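Local structure of unsaturated glucuronyl hydrolase (Streptococcus agalactiae, 2ZZR) at residues N70-G75 and G378-L383; L115-T120 and Q248-Y253. The protein hydrolyses unsaturated hyaluronate, chondroitin and heparin disaccharides, releasing the unsaturated uronic acid from the sugar it is linked to. All coordinates share one frame; numbering follows the deposited sequence.

Interaction 1: N70-G75 and G378-L383; sequences NGFWTG and GDYYYL
An aromatic cluster of Phe72, Tyr380 and Tyr381 joins two neighbouring helices of the (alpha/alpha)6 barrel in the buried interior of the protein. The segments 70-75 and 378-383 run in roughly the same direction, their axes 8.8 Å apart at closest approach and crossing at 34°, with Phe72 and Tyr380 nearest in register. The contact is wholly one of packing. Phe72 CD1 lies 3.7 Å from Tyr380 CB, and the two side chains cross at about a right angle. Phe72 CE1 meets the end of Tyr381, 3.7 Å from OH, which lies at the edge of the phenylalanine ring, and 3.8 Å from CE2. Both phenol rings are inclined to the phenylalanine ring. Consecutive in sequence, the two tyrosines part at their first torsion. Tyr380 holds CG anti to its own nitrogen (chi1 173°), whereas in Tyr381 CG sits beside the nitrogen (chi1 -69°), which brings the end of the ring to Phe72 CE1. Gly75 makes the second point of close approach: Tyr380 brings the edge of its ring to the bare backbone there, CD2 standing 3.6 Å from Gly75 C, a closeness the glycine makes possible. The hydroxyl of Tyr380 hydrogen-bonds to Glu384 one turn onward, while that of Tyr381 is buried against the phenylalanine ring without a polar partner in the model. Tyr381 also lies next to Trp250, which probably binds substrate, and so joins the cluster to that site. Around the pair, Trp73 turns from the contact to pack on helix 25-46 and strand 50-56, Thr74 touches helix 87-105, and Leu383 leans on Leu39 of helix 25-46.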
loop_
_atom_site.group_PDB
_atom_site.type_symbol
_atom_site.label_atom_id
_atom_site.label_comp_id
_atom_site.label_asym_id
_atom_site.label_seq_id
_atom_site.Cartn_x
_atom_site.Cartn_y
_atom_site.Cartn_z
ATOM N N ASN A 70 -7.870 9.183 -3.527
ATOM C CA ASN A 70 -9.146 8.949 -4.232
ATOM C C ASN A 70 -9.257 7.579 -4.902
ATOM O O ASN A 70 -10.341 6.992 -4.932
ATOM C CB ASN A 70 -9.413 10.036 -5.263
ATOM C CG ASN A 70 -9.510 11.403 -4.638
ATOM O OD1 ASN A 70 -10.606 11.883 -4.320
ATOM N ND2 ASN A 70 -8.365 12.031 -4.434
ATOM N N GLY A 71 -8.136 7.088 -5.421
ATOM C CA GLY A 71 -8.076 5.791 -6.110
ATOM C C GLY A 71 -8.424 4.597 -5.239
ATOM O O GLY A 71 -8.896 3.578 -5.754
ATOM N N PHE A 72 -8.193 4.714 -3.928
ATOM C CA PHE A 72 -8.497 3.637 -2.983
ATOM C C PHE A 72 -9.998 3.386 -2.866
ATOM O O PHE A 72 -10.424 2.245 -2.693
ATOM C CB PHE A 72 -7.889 3.905 -1.600
ATOM C CG PHE A 72 -6.387 3.910 -1.592
ATOM C CD1 PHE A 72 -5.668 2.757 -1.921
ATOM C CD2 PHE A 72 -5.685 5.067 -1.255
ATOM C CE1 PHE A 72 -4.271 2.755 -1.914
ATOM C CE2 PHE A 72 -4.288 5.076 -1.250
ATOM C CZ PHE A 72 -3.583 3.920 -1.579
ATOM N N TRP A 73 -10.791 4.450 -2.976
ATOM C CA TRP A 73 -12.251 4.318 -3.014
ATOM C C TRP A 73 -12.683 3.488 -4.232
ATOM O O TRP A 73 -13.376 2.476 -4.085
ATOM C CB TRP A 73 -12.923 5.701 -3.018
ATOM C CG TRP A 73 -14.389 5.672 -3.392
ATOM C CD1 TRP A 73 -14.963 6.241 -4.494
ATOM C CD2 TRP A 73 -15.454 5.029 -2.669
ATOM N NE1 TRP A 73 -16.320 6.002 -4.500
ATOM C CE2 TRP A 73 -16.647 5.261 -3.396
ATOM C CE3 TRP A 73 -15.516 4.290 -1.478
ATOM C CZ2 TRP A 73 -17.892 4.773 -2.971
ATOM C CZ3 TRP A 73 -16.759 3.800 -1.052
ATOM C CH2 TRP A 73 -17.929 4.049 -1.802
ATOM N N THR A 74 -12.251 3.910 -5.417
ATOM C CA THR A 74 -12.547 3.200 -6.665
ATOM C C THR A 74 -12.050 1.751 -6.596
ATOM O O THR A 74 -12.740 0.833 -7.046
ATOM C CB THR A 74 -11.943 3.912 -7.886
ATOM O OG1 THR A 74 -12.212 5.323 -7.810
ATOM C CG2 THR A 74 -12.532 3.354 -9.191
ATOM N N GLY A 75 -10.867 1.551 -6.007
ATOM C CA GLY A 75 -10.335 0.197 -5.794
ATOM C C GLY A 75 -11.241 -0.705 -4.968
ATOM O O GLY A 75 -11.391 -1.892 -5.286
ATOM N N GLY A 378 -6.351 1.814 4.204
ATOM C CA GLY A 378 -6.547 0.686 5.116
ATOM C C GLY A 378 -7.766 -0.126 4.715
ATOM O O GLY A 378 -7.718 -1.357 4.698
ATOM N N ASP A 379 -8.853 0.564 4.373
ATOM C CA ASP A 379 -10.054 -0.103 3.856
ATOM C C ASP A 379 -9.731 -0.881 2.589
ATOM O O ASP A 379 -10.109 -2.052 2.455
ATOM C CB ASP A 379 -11.143 0.919 3.533
ATOM C CG ASP A 379 -11.820 1.473 4.772
ATOM O OD1 ASP A 379 -11.434 1.112 5.907
ATOM O OD2 ASP A 379 -12.759 2.281 4.597
ATOM N N TYR A 380 -9.026 -0.218 1.671
ATOM C CA TYR A 380 -8.662 -0.824 0.406
ATOM C C TYR A 380 -7.804 -2.092 0.595
ATOM O O TYR A 380 -8.128 -3.149 0.037
ATOM C CB TYR A 380 -7.970 0.162 -0.565
ATOM C CG TYR A 380 -7.487 -0.621 -1.754
ATOM C CD1 TYR A 380 -6.189 -1.120 -1.791
ATOM C CD2 TYR A 380 -8.365 -0.973 -2.782
ATOM C CE1 TYR A 380 -5.756 -1.911 -2.838
ATOM C CE2 TYR A 380 -7.937 -1.766 -3.845
ATOM C CZ TYR A 380 -6.630 -2.236 -3.855
ATOM O OH TYR A 380 -6.168 -3.032 -4.869
ATOM N N TYR A 381 -6.714 -1.988 1.360
ATOM C CA TYR A 381 -5.810 -3.136 1.517
ATOM C C TYR A 381 -6.422 -4.278 2.337
ATOM O O TYR A 381 -6.111 -5.452 2.113
ATOM C CB TYR A 381 -4.433 -2.707 2.049
ATOM C CG TYR A 381 -3.655 -1.898 1.031
ATOM C CD1 TYR A 381 -3.243 -2.470 -0.176
ATOM C CD2 TYR A 381 -3.326 -0.558 1.274
ATOM C CE1 TYR A 381 -2.542 -1.728 -1.124
ATOM C CE2 TYR A 381 -2.622 0.185 0.340
ATOM C CZ TYR A 381 -2.228 -0.402 -0.847
ATOM O OH TYR A 381 -1.541 0.336 -1.770
ATOM N N TYR A 382 -7.309 -3.931 3.265
ATOM C CA TYR A 382 -8.071 -4.940 3.994
ATOM C C TYR A 382 -8.933 -5.750 3.018
ATOM O O TYR A 382 -8.873 -6.984 2.996
ATOM C CB TYR A 382 -8.926 -4.275 5.082
ATOM C CG TYR A 382 -9.948 -5.182 5.731
ATOM C CD1 TYR A 382 -9.553 -6.287 6.488
ATOM C CD2 TYR A 382 -11.314 -4.919 5.601
ATOM C CE1 TYR A 382 -10.495 -7.118 7.089
ATOM C CE2 TYR A 382 -12.267 -5.742 6.205
ATOM C CZ TYR A 382 -11.848 -6.838 6.941
ATOM O OH TYR A 382 -12.774 -7.658 7.547
ATOM N N LEU A 383 -9.716 -5.057 2.196
ATOM C CA LEU A 383 -10.535 -5.737 1.192
ATOM C C LEU A 383 -9.680 -6.468 0.141
ATOM O O LEU A 383 -10.031 -7.565 -0.287
ATOM C CB LEU A 383 -11.525 -4.772 0.538
ATOM C CG LEU A 383 -12.566 -5.359 -0.419
ATOM C CD1 LEU A 383 -13.378 -6.463 0.261
ATOM C CD2 LEU A 383 -13.473 -4.248 -0.936
#

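Interaction 2: L115-T120 and Q248-Y253; sequences LGFLYT and QAWGIY
Trp250, which probably binds substrate in this glycoside hydrolase, meets Phe117 where segments 115-120 and 248-253 face each other, the far end of its indole set against the phenylalanine ring. The helices themselves stay well apart, with 11.9 Å between the CA atoms of Phe117 and Trp250, their nearest pair, and the two long aromatic side chains span the gap. Phe117 CZ comes over one face of the indole, toward the rim of the six-membered ring, 3.6 Å from Trp250 CH2 and 3.7 Å from Trp250 CZ3. The neighbouring Phe117 CE2 adds a second point of touch, 3.8 Å from Trp250 CZ3. The planes are inclined at 45° and the centroids are 5.0 Å apart. Each side chain keeps CG anti to its own carbonyl carbon (chi1 -77° for Phe117, -69° for Trp250) and extends toward the opposing helix.

In the barrel of family 88, Phe117 and Trp250 reach from helices 115-130 and 245-262 to the neighbourhood of the likely catalytic aspartates. Asp114, the likely nucleophile, immediately precedes the first of these helices and lies beside the Phe117 side chain; Asp174, the likely proton donor, touches both Phe117 and Trp250. Phe117 is further bounded by Trp68, whose ring meets it at an inclined angle, and its backbone nitrogen is hydrogen-bonded to Asn178 OD1. Away from Trp250, Leu115 and Tyr119 pack on helix 133-147, while Ile252 of the other segment rests on helix 265-280.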
loop_
_atom_site.group_PDB
_atom_site.type_symbol
_atom_site.label_atom_id
_atom_site.label_comp_id
_atom_site.label_asym_id
_atom_site.label_seq_id
_atom_site.Cartn_x
_atom_site.Cartn_y
_atom_site.Cartn_z
ATOM N N LEU A 115 0.941 9.020 -8.158
ATOM C CA LEU A 115 0.176 8.696 -9.372
ATOM C C LEU A 115 -0.291 7.236 -9.390
ATOM O O LEU A 115 -1.380 6.930 -9.888
ATOM C CB LEU A 115 0.995 9.012 -10.634
ATOM C CG LEU A 115 0.976 10.440 -11.209
ATOM C CD1 LEU A 115 -0.414 10.821 -11.707
ATOM C CD2 LEU A 115 1.479 11.465 -10.206
ATOM N N GLY A 116 0.532 6.349 -8.837
ATOM C CA GLY A 116 0.204 4.929 -8.750
ATOM C C GLY A 116 -0.930 4.648 -7.783
ATOM O O GLY A 116 -1.881 3.949 -8.128
ATOM N N PHE A 117 -0.848 5.193 -6.572
ATOM C CA PHE A 117 -1.953 5.072 -5.614
ATOM C C PHE A 117 -3.269 5.553 -6.225
ATOM O O PHE A 117 -4.327 4.968 -5.979
ATOM C CB PHE A 117 -1.690 5.887 -4.344
ATOM C CG PHE A 117 -0.712 5.254 -3.381
ATOM C CD1 PHE A 117 0.183 6.050 -2.673
ATOM C CD2 PHE A 117 -0.708 3.881 -3.150
ATOM C CE1 PHE A 117 1.082 5.485 -1.766
ATOM C CE2 PHE A 117 0.187 3.307 -2.241
ATOM C CZ PHE A 117 1.076 4.113 -1.547
ATOM N N LEU A 118 -3.196 6.626 -7.006
ATOM C CA LEU A 118 -4.384 7.222 -7.603
ATOM C C LEU A 118 -4.924 6.422 -8.781
ATOM O O LEU A 118 -6.127 6.151 -8.848
ATOM C CB LEU A 118 -4.101 8.668 -8.031
ATOM C CG LEU A 118 -4.094 9.686 -6.886
ATOM C CD1 LEU A 118 -3.546 11.018 -7.357
ATOM C CD2 LEU A 118 -5.487 9.858 -6.266
ATOM N N TYR A 119 -4.035 6.040 -9.695
ATOM C CA TYR A 119 -4.451 5.486 -10.988
ATOM C C TYR A 119 -4.466 3.969 -11.075
ATOM O O TYR A 119 -5.210 3.407 -11.875
ATOM C CB TYR A 119 -3.656 6.121 -12.132
ATOM C CG TYR A 119 -4.147 7.531 -12.387
ATOM C CD1 TYR A 119 -5.088 7.791 -13.384
ATOM C CD2 TYR A 119 -3.725 8.594 -11.583
ATOM C CE1 TYR A 119 -5.570 9.077 -13.594
ATOM C CE2 TYR A 119 -4.208 9.884 -11.783
ATOM C CZ TYR A 119 -5.128 10.119 -12.787
ATOM O OH TYR A 119 -5.621 11.390 -12.987
ATOM N N THR A 120 -3.653 3.305 -10.258
ATOM C CA THR A 120 -3.593 1.835 -10.299
ATOM C C THR A 120 -4.890 1.129 -9.836
ATOM O O THR A 120 -5.419 0.289 -10.577
ATOM C CB THR A 120 -2.351 1.284 -9.558
ATOM O OG1 THR A 120 -1.165 1.811 -10.174
ATOM C CG2 THR A 120 -2.334 -0.252 -9.617
ATOM N N GLN A 248 7.179 0.595 7.319
ATOM C CA GLN A 248 7.640 -0.791 7.289
ATOM C C GLN A 248 6.775 -1.609 6.326
ATOM O O GLN A 248 7.295 -2.370 5.507
ATOM C CB GLN A 248 7.616 -1.392 8.700
ATOM C CG GLN A 248 8.437 -2.672 8.876
ATOM C CD GLN A 248 9.951 -2.466 8.707
ATOM O OE1 GLN A 248 10.684 -3.418 8.424
ATOM N NE2 GLN A 248 10.419 -1.240 8.897
ATOM N N ALA A 249 5.458 -1.428 6.420
ATOM C CA ALA A 249 4.508 -2.136 5.556
ATOM C C ALA A 249 4.631 -1.773 4.077
ATOM O O ALA A 249 4.459 -2.637 3.220
ATOM C CB ALA A 249 3.081 -1.930 6.041
ATOM N N TRP A 250 4.929 -0.510 3.767
ATOM C CA TRP A 250 5.156 -0.127 2.371
ATOM C C TRP A 250 6.317 -0.928 1.781
ATOM O O TRP A 250 6.279 -1.304 0.616
ATOM C CB TRP A 250 5.459 1.366 2.226
ATOM C CG TRP A 250 4.318 2.324 2.505
ATOM C CD1 TRP A 250 4.402 3.492 3.211
ATOM C CD2 TRP A 250 2.946 2.218 2.067
ATOM N NE1 TRP A 250 3.178 4.116 3.250
ATOM C CE2 TRP A 250 2.266 3.359 2.558
ATOM C CE3 TRP A 250 2.226 1.269 1.324
ATOM C CZ2 TRP A 250 0.895 3.583 2.325
ATOM C CZ3 TRP A 250 0.857 1.494 1.086
ATOM C CH2 TRP A 250 0.209 2.643 1.592
ATOM N N GLY A 251 7.347 -1.179 2.591
ATOM C CA GLY A 251 8.460 -2.028 2.177
ATOM C C GLY A 251 8.016 -3.471 1.981
ATOM O O GLY A 251 8.317 -4.087 0.951
ATOM N N ILE A 252 7.274 -3.993 2.956
ATOM C CA ILE A 252 6.797 -5.383 2.932
ATOM C C ILE A 252 5.968 -5.695 1.690
ATOM O O ILE A 252 6.073 -6.793 1.146
ATOM C CB ILE A 252 6.034 -5.757 4.230
ATOM C CG1 ILE A 252 7.006 -5.743 5.414
ATOM C CG2 ILE A 252 5.374 -7.142 4.123
ATOM C CD1 ILE A 252 6.318 -5.670 6.770
ATOM N N TYR A 253 5.174 -4.728 1.229
ATOM C CA TYR A 253 4.372 -4.941 0.018
ATOM C C TYR A 253 5.095 -4.455 -1.236
ATOM O O TYR A 253 5.076 -5.122 -2.266
ATOM C CB TYR A 253 2.993 -4.293 0.173
ATOM C CG TYR A 253 1.925 -4.744 -0.823
ATOM C CD1 TYR A 253 0.728 -4.036 -0.936
ATOM C CD2 TYR A 253 2.109 -5.863 -1.645
ATOM C CE1 TYR A 253 -0.273 -4.435 -1.836
ATOM C CE2 TYR A 253 1.115 -6.268 -2.562
ATOM C CZ TYR A 253 -0.069 -5.546 -2.645
ATOM O OH TYR A 253 -1.056 -5.926 -3.533
#

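How the interactions relate
The two contacts lie in one continuous aromatic core, their centres 11 Å apart. Phe117 of interaction 2 packs against interaction 1 on two fronts, meeting the ring of Phe72 and the hydroxyl end of Tyr381; Tyr381 in turn touches Tyr253 on helix 245-262. Along the chain interaction 2 is nested within the loop closed by interaction 1, the helices following in the order 70-84, 115-130, 245-262 and 376-390. Interaction 1 thereby brings a helix near the C-terminus beside one from the early part of the chain, and its cluster backs the pair beside the likely active site, close to the centre of the chain.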